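Local coordinates for phosphopantothenoylcysteine decarboxylase (Cryptococcus neoformans, PDB 6EOA), which binds flavin mononucleotide and probably decarboxylates phosphopantothenoylcysteine on the way to coenzyme A, at residues L39-S44 / I48-I53; A56-P61 / N84-A89; A141-K146 / L155-L160. All coordinates share one frame; numbering follows the deposited sequence.

Contact 1: L39-S44 / I48-I53; sequences LITSGS and IKAPDI. With FMN (flavin mononucleotide), chain B.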
loop_
_atom_site.group_PDB
_atom_site.type_symbol
_atom_site.label_atom_id
_atom_site.label_comp_id
_atom_site.label_asym_id
_atom_site.label_seq_id
_atom_site.Cartn_x
_atom_site.Cartn_y
_atom_site.Cartn_z
ATOM N N LEU A 39 -11.330 -11.682 -15.425
ATOM C CA LEU A 39 -11.029 -12.405 -14.197
ATOM C C LEU A 39 -9.855 -11.754 -13.468
ATOM O O LEU A 39 -8.760 -11.648 -14.016
ATOM C CB LEU A 39 -10.715 -13.870 -14.496
ATOM C CG LEU A 39 -10.237 -14.706 -13.304
ATOM C CD1 LEU A 39 -11.373 -14.965 -12.308
ATOM C CD2 LEU A 39 -9.613 -16.014 -13.775
ATOM N N ILE A 40 -10.092 -11.298 -12.243
ATOM C CA ILE A 40 -9.012 -10.777 -11.417
ATOM C C ILE A 40 -8.591 -11.841 -10.418
ATOM O O ILE A 40 -9.409 -12.327 -9.635
ATOM C CB ILE A 40 -9.409 -9.492 -10.664
ATOM C CG1 ILE A 40 -9.802 -8.390 -11.645
ATOM C CG2 ILE A 40 -8.249 -9.005 -9.805
ATOM C CD1 ILE A 40 -10.208 -7.091 -10.962
ATOM N N THR A 41 -7.317 -12.218 -10.465
ATOM C CA THR A 41 -6.771 -13.207 -9.542
ATOM C C THR A 41 -5.802 -12.521 -8.591
ATOM O O THR A 41 -4.974 -11.715 -9.017
ATOM C CB THR A 41 -6.050 -14.353 -10.281
ATOM O OG1 THR A 41 -4.823 -13.875 -10.847
ATOM C CG2 THR A 41 -6.933 -14.909 -11.394
ATOM N N SER A 42 -5.918 -12.824 -7.302
ATOM C CA SER A 42 -5.066 -12.195 -6.299
ATOM C C SER A 42 -4.252 -13.238 -5.536
ATOM O O SER A 42 -4.328 -14.432 -5.828
ATOM C CB SER A 42 -5.901 -11.355 -5.332
ATOM O OG SER A 42 -6.814 -12.159 -4.607
ATOM N N GLY A 43 -3.476 -12.778 -4.561
ATOM C CA GLY A 43 -2.506 -13.623 -3.887
ATOM C C GLY A 43 -3.042 -14.608 -2.868
ATOM O O GLY A 43 -2.575 -14.649 -1.729
ATOM N N SER A 44 -4.020 -15.407 -3.278
ATOM C CA SER A 44 -4.502 -16.510 -2.460
ATOM C C SER A 44 -4.079 -17.835 -3.088
ATOM O O SER A 44 -3.821 -17.898 -4.292
ATOM C CB SER A 44 -6.022 -16.445 -2.309
ATOM O OG SER A 44 -6.544 -17.702 -1.914
ATOM N N ILE A 48 -4.422 -21.124 -7.805
ATOM C CA ILE A 48 -4.039 -22.345 -8.506
ATOM C C ILE A 48 -5.178 -22.821 -9.419
ATOM O O ILE A 48 -4.942 -23.433 -10.463
ATOM C CB ILE A 48 -3.649 -23.457 -7.504
ATOM C CG1 ILE A 48 -2.362 -23.076 -6.775
ATOM C CG2 ILE A 48 -3.462 -24.798 -8.203
ATOM C CD1 ILE A 48 -1.779 -24.201 -5.941
ATOM N N LYS A 49 -6.412 -22.511 -9.033
ATOM C CA LYS A 49 -7.580 -22.894 -9.821
ATOM C C LYS A 49 -7.954 -21.867 -10.895
ATOM O O LYS A 49 -8.906 -22.073 -11.649
ATOM C CB LYS A 49 -8.779 -23.135 -8.901
ATOM C CG LYS A 49 -8.537 -24.221 -7.872
ATOM C CD LYS A 49 -8.203 -25.537 -8.560
ATOM C CE LYS A 49 -7.979 -26.652 -7.558
ATOM N NZ LYS A 49 -7.586 -27.914 -8.239
ATOM N N ALA A 50 -7.211 -20.766 -10.961
ATOM C CA ALA A 50 -7.452 -19.748 -11.987
ATOM C C ALA A 50 -7.323 -20.303 -13.416
ATOM O O ALA A 50 -8.148 -19.973 -14.273
ATOM C CB ALA A 50 -6.513 -18.555 -11.792
ATOM N N PRO A 51 -6.300 -21.144 -13.689
ATOM C CA PRO A 51 -6.255 -21.749 -15.028
ATOM C C PRO A 51 -7.463 -22.635 -15.362
ATOM O O PRO A 51 -7.861 -22.681 -16.526
ATOM C CB PRO A 51 -4.975 -22.587 -14.987
ATOM C CG PRO A 51 -4.115 -21.888 -14.004
ATOM C CD PRO A 51 -5.057 -21.422 -12.941
ATOM N N ASP A 52 -8.031 -23.321 -14.372
ATOM C CA ASP A 52 -9.210 -24.155 -14.607
ATOM C C ASP A 52 -10.427 -23.307 -14.974
ATOM O O ASP A 52 -11.249 -23.703 -15.804
ATOM C CB ASP A 52 -9.518 -25.006 -13.375
ATOM C CG ASP A 52 -8.417 -25.996 -13.065
ATOM O OD1 ASP A 52 -8.362 -27.052 -13.729
ATOM O OD2 ASP A 52 -7.601 -25.713 -12.160
ATOM N N ILE A 53 -10.540 -22.144 -14.342
ATOM C CA ILE A 53 -11.624 -21.212 -14.627
ATOM C C ILE A 53 -11.501 -20.665 -16.047
ATOM O O ILE A 53 -12.469 -20.668 -16.810
ATOM C CB ILE A 53 -11.634 -20.042 -13.620
ATOM C CG1 ILE A 53 -12.022 -20.539 -12.226
ATOM C CG2 ILE A 53 -12.590 -18.959 -14.070
ATOM C CD1 ILE A 53 -11.916 -19.482 -11.141
HETATM N N1 FMN B . -3.787 -14.307 1.630
HETATM C C2 FMN B . -5.141 -14.573 1.562
HETATM O O2 FMN B . -5.951 -13.672 1.790
HETATM N N3 FMN B . -5.579 -15.847 1.246
HETATM C C4 FMN B . -4.671 -16.858 0.996
HETATM O O4 FMN B . -5.072 -17.987 0.713
HETATM C C4A FMN B . -3.304 -16.592 1.062
HETATM N N5 FMN B . -2.381 -17.592 0.814
HETATM C C5A FMN B . -1.027 -17.316 0.878
HETATM C C6 FMN B . -0.094 -18.319 0.623
HETATM C C7 FMN B . 1.268 -18.043 0.686
HETATM C C7M FMN B . 2.271 -19.127 0.415
HETATM C C8 FMN B . 1.697 -16.756 1.004
HETATM C C8M FMN B . 3.161 -16.434 1.082
HETATM C C9 FMN B . 0.767 -15.756 1.257
HETATM C C9A FMN B . -0.594 -16.031 1.196
HETATM N N10 FMN B . -1.518 -15.031 1.444
HETATM C C10 FMN B . -2.869 -15.307 1.381
HETATM C "C1'" FMN B . -1.056 -13.647 1.789
HETATM C "C2'" FMN B . -1.047 -12.774 0.538
HETATM O "O2'" FMN B . -0.463 -13.461 -0.552
HETATM C "C3'" FMN B . -0.285 -11.484 0.802
HETATM O "O3'" FMN B . -1.033 -10.720 1.722
HETATM C "C4'" FMN B . -0.086 -10.703 -0.493
HETATM O "O4'" FMN B . 0.866 -9.679 -0.305
HETATM C "C5'" FMN B . -1.408 -10.103 -0.949
HETATM O "O5'" FMN B . -1.267 -9.595 -2.256
HETATM P P FMN B . -2.574 -9.355 -3.175
HETATM O O1P FMN B . -3.291 -8.119 -2.683
HETATM O O2P FMN B . -3.522 -10.533 -3.117
HETATM O O3P FMN B . -2.113 -9.160 -4.594
#
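Thr-41 CG2 meets Ala-50 CB at 3.7 Å, the closest approach between the end of strand 35-41 and the first turn of helix 50-59. Two residues back, Leu-39 reaches the helix with CD2, 4.2 Å from Ile-53 CG2, the two side chains set roughly perpendicular. Leu-39 and Thr-41, two apart in the strand, face the helix together, while Ile-40 between them turns to the other side of the sheet; Ala-50 and Ile-53, three residues apart, lie on one helical face. In Thr-41 a chi1 of 71° sets CG2 toward Ala-50 and leaves OG1 to bond Tyr-77 OH and Ser-73 OG. Beyond the strand end the chain turns to the flavin mononucleotide. Gly-43, centre of an inverse gamma turn, gives its N to phosphate O2P at 2.7 Å (N-H...O 153°) and receives ribityl O2' on its carbonyl O, also at 2.7 Å. Ser-44 OG donates to flavin O4 at 3.0 Å and is itself held by the backbone N of Ala-46. Farther out, Ser-42 OG bonds Pro-138 O and Ser-140 N. This is the first beta-alpha step of a Rossmann-like flavoprotein fold, with the cofactor bound at the C-terminal end of the strand.

Contact 2: A56-P61 / N84-A89; sequences ALVKSP and NSVRSA
Val-58 and Val-86 supply the apolar packing and meet through both branches, with Val-58 CG2 lying 4.1 Å from Val-86 CG2 and the CG1 methyls equally near each other. The side chains are turned some 90° to one another. Like branch faces like, and the chi1 values nearly match (168° and 169°), each placing CG1 anti to its own backbone N. Next to Val-58 in the chain, Lys-59 meets Ala-89, one turn beyond Val-86: their CB atoms are 4.4 Å apart where the backbones come nearest, with CA atoms of Lys-59 and Ala-89 6.4 Å apart. The second kind of contact is aliphatic on polar, Lys-59 CD lying 4.0 Å from Ala-89 O. An extended chi1 (-179°) and a nearly extended chi2 bring CD alongside this carbonyl; the bend at chi3 comes only beyond it. Val-86 is buried and Lys-59 exposed, so the contact runs from the interior to the surface. Among flanking groups, Ser-60 OG bonds Glu-230, and Val-65 of strand 63-69 and Val-103 also pack on Val-58. Far from the cofactor, this is plain helix-helix packing between the C-terminal ends of helices 50-59 and 79-89 in an alpha/beta fold.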
loop_
_atom_site.group_PDB
_atom_site.type_symbol
_atom_site.label_atom_id
_atom_site.label_comp_id
_atom_site.label_asym_id
_atom_site.label_seq_id
_atom_site.Cartn_x
_atom_site.Cartn_y
_atom_site.Cartn_z
ATOM N N ALA A 56 -12.342 -23.167 -18.650
ATOM C CA ALA A 56 -13.785 -23.391 -18.728
ATOM C C ALA A 56 -14.503 -22.248 -19.441
ATOM O O ALA A 56 -15.474 -22.470 -20.162
ATOM C CB ALA A 56 -14.368 -23.584 -17.335
ATOM N N LEU A 57 -14.032 -21.024 -19.224
ATOM C CA LEU A 57 -14.637 -19.858 -19.854
ATOM C C LEU A 57 -14.314 -19.801 -21.344
ATOM O O LEU A 57 -15.162 -19.420 -22.147
ATOM C CB LEU A 57 -14.183 -18.572 -19.157
ATOM C CG LEU A 57 -14.685 -18.400 -17.720
ATOM C CD1 LEU A 57 -14.287 -17.041 -17.163
ATOM C CD2 LEU A 57 -16.194 -18.585 -17.655
ATOM N N VAL A 58 -13.090 -20.181 -21.711
ATOM C CA VAL A 58 -12.702 -20.245 -23.121
ATOM C C VAL A 58 -13.593 -21.222 -23.884
ATOM O O VAL A 58 -14.151 -20.886 -24.933
ATOM C CB VAL A 58 -11.227 -20.676 -23.297
ATOM C CG1 VAL A 58 -10.942 -21.014 -24.760
ATOM C CG2 VAL A 58 -10.280 -19.588 -22.799
ATOM N N LYS A 59 -13.732 -22.428 -23.341
ATOM C CA LYS A 59 -14.513 -23.485 -23.974
ATOM C C LYS A 59 -15.984 -23.101 -24.103
ATOM O O LYS A 59 -16.663 -23.534 -25.035
ATOM C CB LYS A 59 -14.381 -24.790 -23.183
ATOM C CG LYS A 59 -15.149 -25.967 -23.775
ATOM C CD LYS A 59 -15.543 -26.955 -22.690
ATOM C CE LYS A 59 -16.286 -26.246 -21.564
ATOM N NZ LYS A 59 -16.026 -26.863 -20.232
ATOM N N SER A 60 -16.470 -22.291 -23.164
ATOM C CA SER A 60 -17.849 -21.817 -23.205
ATOM C C SER A 60 -18.067 -20.996 -24.473
ATOM O O SER A 60 -17.343 -20.037 -24.723
ATOM C CB SER A 60 -18.177 -20.993 -21.958
ATOM O OG SER A 60 -19.578 -20.920 -21.751
ATOM N N PRO A 61 -19.070 -21.382 -25.277
ATOM C CA PRO A 61 -19.288 -20.899 -26.650
ATOM C C PRO A 61 -19.337 -19.374 -26.840
ATOM O O PRO A 61 -18.649 -18.870 -27.729
ATOM C CB PRO A 61 -20.642 -21.526 -27.031
ATOM C CG PRO A 61 -21.240 -22.023 -25.743
ATOM C CD PRO A 61 -20.077 -22.382 -24.886
ATOM N N ASN A 84 -1.836 -24.512 -20.966
ATOM C CA ASN A 84 -2.027 -25.953 -20.785
ATOM C C ASN A 84 -3.480 -26.262 -20.453
ATOM O O ASN A 84 -4.048 -27.246 -20.927
ATOM C CB ASN A 84 -1.123 -26.493 -19.675
ATOM C CG ASN A 84 0.317 -26.656 -20.118
ATOM O OD1 ASN A 84 0.618 -26.651 -21.309
ATOM N ND2 ASN A 84 1.217 -26.810 -19.151
ATOM N N SER A 85 -4.076 -25.396 -19.641
ATOM C CA SER A 85 -5.443 -25.587 -19.179
ATOM C C SER A 85 -6.456 -25.352 -20.299
ATOM O O SER A 85 -7.505 -26.001 -20.345
ATOM C CB SER A 85 -5.725 -24.661 -17.995
ATOM O OG SER A 85 -6.964 -24.964 -17.387
ATOM N N VAL A 86 -6.138 -24.430 -21.203
ATOM C CA VAL A 86 -6.992 -24.175 -22.358
ATOM C C VAL A 86 -6.969 -25.370 -23.313
ATOM O O VAL A 86 -8.019 -25.838 -23.765
ATOM C CB VAL A 86 -6.562 -22.895 -23.108
ATOM C CG1 VAL A 86 -7.274 -22.793 -24.443
ATOM C CG2 VAL A 86 -6.837 -21.662 -22.253
ATOM N N ARG A 87 -5.772 -25.871 -23.609
ATOM C CA ARG A 87 -5.628 -27.043 -24.471
ATOM C C ARG A 87 -6.349 -28.250 -23.891
ATOM O O ARG A 87 -6.980 -29.018 -24.616
ATOM C CB ARG A 87 -4.155 -27.386 -24.683
ATOM C CG ARG A 87 -3.347 -26.302 -25.358
ATOM C CD ARG A 87 -1.925 -26.772 -25.585
ATOM N NE ARG A 87 -1.044 -25.655 -25.895
ATOM C CZ ARG A 87 -0.212 -25.102 -25.021
ATOM N NH1 ARG A 87 -0.142 -25.570 -23.781
ATOM N NH2 ARG A 87 0.551 -24.085 -25.387
ATOM N N SER A 88 -6.240 -28.412 -22.579
ATOM C CA SER A 88 -6.890 -29.512 -21.881
ATOM C C SER A 88 -8.405 -29.449 -22.044
ATOM O O SER A 88 -9.056 -30.462 -22.298
ATOM C CB SER A 88 -6.515 -29.492 -20.399
ATOM O OG SER A 88 -7.178 -30.522 -19.693
ATOM N N ALA A 89 -8.960 -28.249 -21.907
ATOM C CA ALA A 89 -10.400 -28.049 -22.011
ATOM C C ALA A 89 -10.884 -28.141 -23.458
ATOM O O ALA A 89 -12.020 -28.542 -23.711
ATOM C CB ALA A 89 -10.790 -26.708 -21.412
#

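Contact 3: A141-K146 / L155-L160; sequences ADLLAK and LATSLL. With FMN (flavin mononucleotide), chain B; FMN (flavin mononucleotide), chain C.
Leu-143 and Thr-157 make the tight part of this contact, with Leu-143 CD1 only 3.6 Å from Thr-157 CG2. The leucine and threonine side chains lie alongside, running opposite ways. Leu-143 does not aim its first bond squarely at helix 155-162; with CG anti to the backbone N (chi1 179°) its branched end swings nearer. In Thr-157 a chi1 of 50° turns OG1 to Ser-154 OG and presents the methyl to the leucine. Ile-136 of strand 133-139 also packs against Leu-143, and both touching residues are buried.

Looser packing follows at Lys-146, a partly exposed residue. Its CB stays 4.4 Å from Thr-157 CG2, and the rest of its chain leads away from that helix. NZ is held chiefly by a salt bridge to Asp-153 of the second subunit, and also bridges Asp-142 OD2 at 3.0 Å, weak as a hydrogen bond.

The cofactor contacts are a separate matter, made by buried residues of both helices. Asp-142 OD2 lies 2.7 Å from phosphate O1P of the flavin mononucleotide, and OD1 accepts a bond from Cys-152 N of the second subunit. At the helix start, Ala-141 N donates to flavin O2 at 2.9 Å, nearly straight at 166°. On helix 155-162, Ser-158 OG sits 3.3 Å from O3' of a second flavin. The helix pair thus stands between two cofactors, as suits a homooligomeric HFCD flavoprotein whose FMN sites are built at subunit interfaces.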
loop_
_atom_site.group_PDB
_atom_site.type_symbol
_atom_site.label_atom_id
_atom_site.label_comp_id
_atom_site.label_asym_id
_atom_site.label_seq_id
_atom_site.Cartn_x
_atom_site.Cartn_y
_atom_site.Cartn_z
ATOM N N ALA A 141 -7.415 -11.240 1.417
ATOM C CA ALA A 141 -7.777 -10.263 2.438
ATOM C C ALA A 141 -7.172 -8.904 2.104
ATOM O O ALA A 141 -7.794 -7.867 2.326
ATOM C CB ALA A 141 -7.315 -10.728 3.812
ATOM N N ASP A 142 -5.958 -8.919 1.563
ATOM C CA ASP A 142 -5.264 -7.690 1.185
ATOM C C ASP A 142 -6.019 -6.938 0.095
ATOM O O ASP A 142 -6.230 -5.729 0.196
ATOM C CB ASP A 142 -3.842 -7.996 0.709
ATOM C CG ASP A 142 -3.012 -6.735 0.483
ATOM O OD1 ASP A 142 -2.915 -5.900 1.410
ATOM O OD2 ASP A 142 -2.457 -6.578 -0.628
ATOM N N LEU A 143 -6.422 -7.655 -0.949
ATOM C CA LEU A 143 -7.117 -7.017 -2.056
ATOM C C LEU A 143 -8.472 -6.495 -1.589
ATOM O O LEU A 143 -8.896 -5.408 -1.983
ATOM C CB LEU A 143 -7.283 -7.987 -3.225
ATOM C CG LEU A 143 -8.031 -7.444 -4.445
ATOM C CD1 LEU A 143 -7.393 -6.152 -4.940
ATOM C CD2 LEU A 143 -8.050 -8.488 -5.549
ATOM N N LEU A 144 -9.135 -7.267 -0.730
ATOM C CA LEU A 144 -10.397 -6.849 -0.136
ATOM C C LEU A 144 -10.217 -5.552 0.648
ATOM O O LEU A 144 -11.012 -4.622 0.521
ATOM C CB LEU A 144 -10.956 -7.947 0.774
ATOM C CG LEU A 144 -12.184 -7.540 1.589
ATOM C CD1 LEU A 144 -13.340 -7.155 0.670
ATOM C CD2 LEU A 144 -12.603 -8.646 2.551
ATOM N N ALA A 145 -9.167 -5.503 1.458
ATOM C CA ALA A 145 -8.844 -4.311 2.236
ATOM C C ALA A 145 -8.506 -3.127 1.328
ATOM O O ALA A 145 -8.934 -2.002 1.583
ATOM C CB ALA A 145 -7.686 -4.599 3.188
ATOM N N LYS A 146 -7.741 -3.381 0.269
ATOM C CA LYS A 146 -7.378 -2.319 -0.671
ATOM C C LYS A 146 -8.601 -1.769 -1.398
ATOM O O LYS A 146 -8.730 -0.556 -1.577
ATOM C CB LYS A 146 -6.359 -2.818 -1.694
ATOM C CG LYS A 146 -4.959 -3.045 -1.139
ATOM C CD LYS A 146 -3.937 -2.864 -2.241
ATOM C CE LYS A 146 -2.860 -3.933 -2.211
ATOM N NZ LYS A 146 -1.853 -3.724 -1.132
ATOM N N LEU A 155 -2.735 -2.640 -11.415
ATOM C CA LEU A 155 -3.653 -2.787 -12.539
ATOM C C LEU A 155 -5.032 -3.220 -12.060
ATOM O O LEU A 155 -6.051 -2.654 -12.466
ATOM C CB LEU A 155 -3.109 -3.795 -13.552
ATOM C CG LEU A 155 -4.070 -4.172 -14.684
ATOM C CD1 LEU A 155 -4.487 -2.936 -15.477
ATOM C CD2 LEU A 155 -3.439 -5.214 -15.598
ATOM N N ALA A 156 -5.055 -4.213 -11.178
ATOM C CA ALA A 156 -6.303 -4.791 -10.692
ATOM C C ALA A 156 -7.180 -3.760 -9.987
ATOM O O ALA A 156 -8.387 -3.687 -10.224
ATOM C CB ALA A 156 -6.007 -5.952 -9.758
ATOM N N THR A 157 -6.570 -2.959 -9.121
ATOM C CA THR A 157 -7.326 -2.014 -8.310
ATOM C C THR A 157 -7.655 -0.734 -9.076
ATOM O O THR A 157 -8.663 -0.083 -8.797
ATOM C CB THR A 157 -6.564 -1.660 -7.031
ATOM O OG1 THR A 157 -5.229 -1.280 -7.371
ATOM C CG2 THR A 157 -6.509 -2.865 -6.094
ATOM N N SER A 158 -6.805 -0.368 -10.034
ATOM C CA SER A 158 -7.113 0.750 -10.920
ATOM C C SER A 158 -8.320 0.412 -11.791
ATOM O O SER A 158 -9.180 1.262 -12.036
ATOM C CB SER A 158 -5.909 1.107 -11.797
ATOM O OG SER A 158 -4.951 1.850 -11.065
ATOM N N LEU A 159 -8.382 -0.835 -12.249
ATOM C CA LEU A 159 -9.507 -1.302 -13.054
ATOM C C LEU A 159 -10.817 -1.229 -12.273
ATOM O O LEU A 159 -11.810 -0.687 -12.762
ATOM C CB LEU A 159 -9.266 -2.734 -13.537
ATOM C CG LEU A 159 -10.472 -3.443 -14.161
ATOM C CD1 LEU A 159 -11.040 -2.636 -15.323
ATOM C CD2 LEU A 159 -10.104 -4.849 -14.611
ATOM N N LEU A 160 -10.811 -1.776 -11.061
ATOM C CA LEU A 160 -12.001 -1.769 -10.213
ATOM C C LEU A 160 -12.441 -0.348 -9.866
ATOM O O LEU A 160 -13.631 -0.041 -9.876
ATOM C CB LEU A 160 -11.746 -2.570 -8.935
ATOM C CG LEU A 160 -11.737 -4.090 -9.112
ATOM C CD1 LEU A 160 -11.005 -4.768 -7.967
ATOM C CD2 LEU A 160 -13.155 -4.617 -9.225
HETATM N N1 FMN B . -3.787 -14.307 1.630
HETATM C C2 FMN B . -5.141 -14.573 1.562
HETATM O O2 FMN B . -5.951 -13.672 1.790
HETATM N N3 FMN B . -5.579 -15.847 1.246
HETATM C C4 FMN B . -4.671 -16.858 0.996
HETATM O O4 FMN B . -5.072 -17.987 0.713
HETATM C C4A FMN B . -3.304 -16.592 1.062
HETATM N N5 FMN B . -2.381 -17.592 0.814
HETATM C C5A FMN B . -1.027 -17.316 0.878
HETATM C C6 FMN B . -0.094 -18.319 0.623
HETATM C C7 FMN B . 1.268 -18.043 0.686
HETATM C C7M FMN B . 2.271 -19.127 0.415
HETATM C C8 FMN B . 1.697 -16.756 1.004
HETATM C C8M FMN B . 3.161 -16.434 1.082
HETATM C C9 FMN B . 0.767 -15.756 1.257
HETATM C C9A FMN B . -0.594 -16.031 1.196
HETATM N N10 FMN B . -1.518 -15.031 1.444
HETATM C C10 FMN B . -2.869 -15.307 1.381
HETATM C "C1'" FMN B . -1.056 -13.647 1.789
HETATM C "C2'" FMN B . -1.047 -12.774 0.538
HETATM O "O2'" FMN B . -0.463 -13.461 -0.552
HETATM C "C3'" FMN B . -0.285 -11.484 0.802
HETATM O "O3'" FMN B . -1.033 -10.720 1.722
HETATM C "C4'" FMN B . -0.086 -10.703 -0.493
HETATM O "O4'" FMN B . 0.866 -9.679 -0.305
HETATM C "C5'" FMN B . -1.408 -10.103 -0.949
HETATM O "O5'" FMN B . -1.267 -9.595 -2.256
HETATM P P FMN B . -2.574 -9.355 -3.175
HETATM O O1P FMN B . -3.291 -8.119 -2.683
HETATM O O2P FMN B . -3.522 -10.533 -3.117
HETATM O O3P FMN B . -2.113 -9.160 -4.594
HETATM N N1 FMN C . -4.871 7.691 -11.782
HETATM C C2 FMN C . -5.552 8.857 -11.488
HETATM O O2 FMN C . -6.075 8.995 -10.381
HETATM N N3 FMN C . -5.649 9.858 -12.439
HETATM C C4 FMN C . -5.067 9.702 -13.683
HETATM O O4 FMN C . -5.158 10.600 -14.520
HETATM C C4A FMN C . -4.378 8.526 -13.981
HETATM N N5 FMN C . -3.789 8.353 -15.220
HETATM C C5A FMN C . -3.103 7.187 -15.505
HETATM C C6 FMN C . -2.504 7.010 -16.750
HETATM C C7 FMN C . -1.814 5.837 -17.037
HETATM C C7M FMN C . -1.173 5.649 -18.383
HETATM C C8 FMN C . -1.722 4.838 -16.072
HETATM C C8M FMN C . -0.985 3.561 -16.358
HETATM C C9 FMN C . -2.319 5.013 -14.830
HETATM C C9A FMN C . -3.010 6.184 -14.543
HETATM N N10 FMN C . -3.599 6.358 -13.303
HETATM C C10 FMN C . -4.284 7.522 -13.020
HETATM C "C1'" FMN C . -3.502 5.281 -12.264
HETATM C "C2'" FMN C . -2.349 5.578 -11.311
HETATM O "O2'" FMN C . -1.194 5.974 -12.025
HETATM C "C3'" FMN C . -2.036 4.352 -10.465
HETATM O "O3'" FMN C . -3.125 4.137 -9.596
HETATM C "C4'" FMN C . -0.756 4.565 -9.664
HETATM O "O4'" FMN C . -0.307 3.341 -9.126
HETATM C "C5'" FMN C . -1.001 5.565 -8.544
HETATM O "O5'" FMN C . 0.230 5.935 -7.967
HETATM P P FMN C . 0.346 7.307 -7.122
HETATM O O1P FMN C . -0.316 7.104 -5.778
HETATM O O2P FMN C . -0.324 8.461 -7.834
HETATM O O3P FMN C . 1.807 7.618 -6.941
#

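Along the chain the three contacts follow in series, all within one flavoprotein fold. Contacts 1 and 2 share helix 50-59, its start and its end, with centres 14 Å apart; Ser-85 OG, 2.6 Å from Pro-51 O in a probable hydrogen bond, joins them directly. Contact 3 is likewise centred 14 Å from contact 1 and meets it across the sheet: Ile-40 CG2 is 3.8 Å from Ala-156 CB, and Ser-42 CB is 3.6 Å from Leu-143 CD2. Contacts 2 and 3 lie on opposite sides of the chain's centre, about 26 Å between centres. Contact 1 therefore links the peripheral helix pair to the cofactor region, where it and contact 3 grip the same flavin.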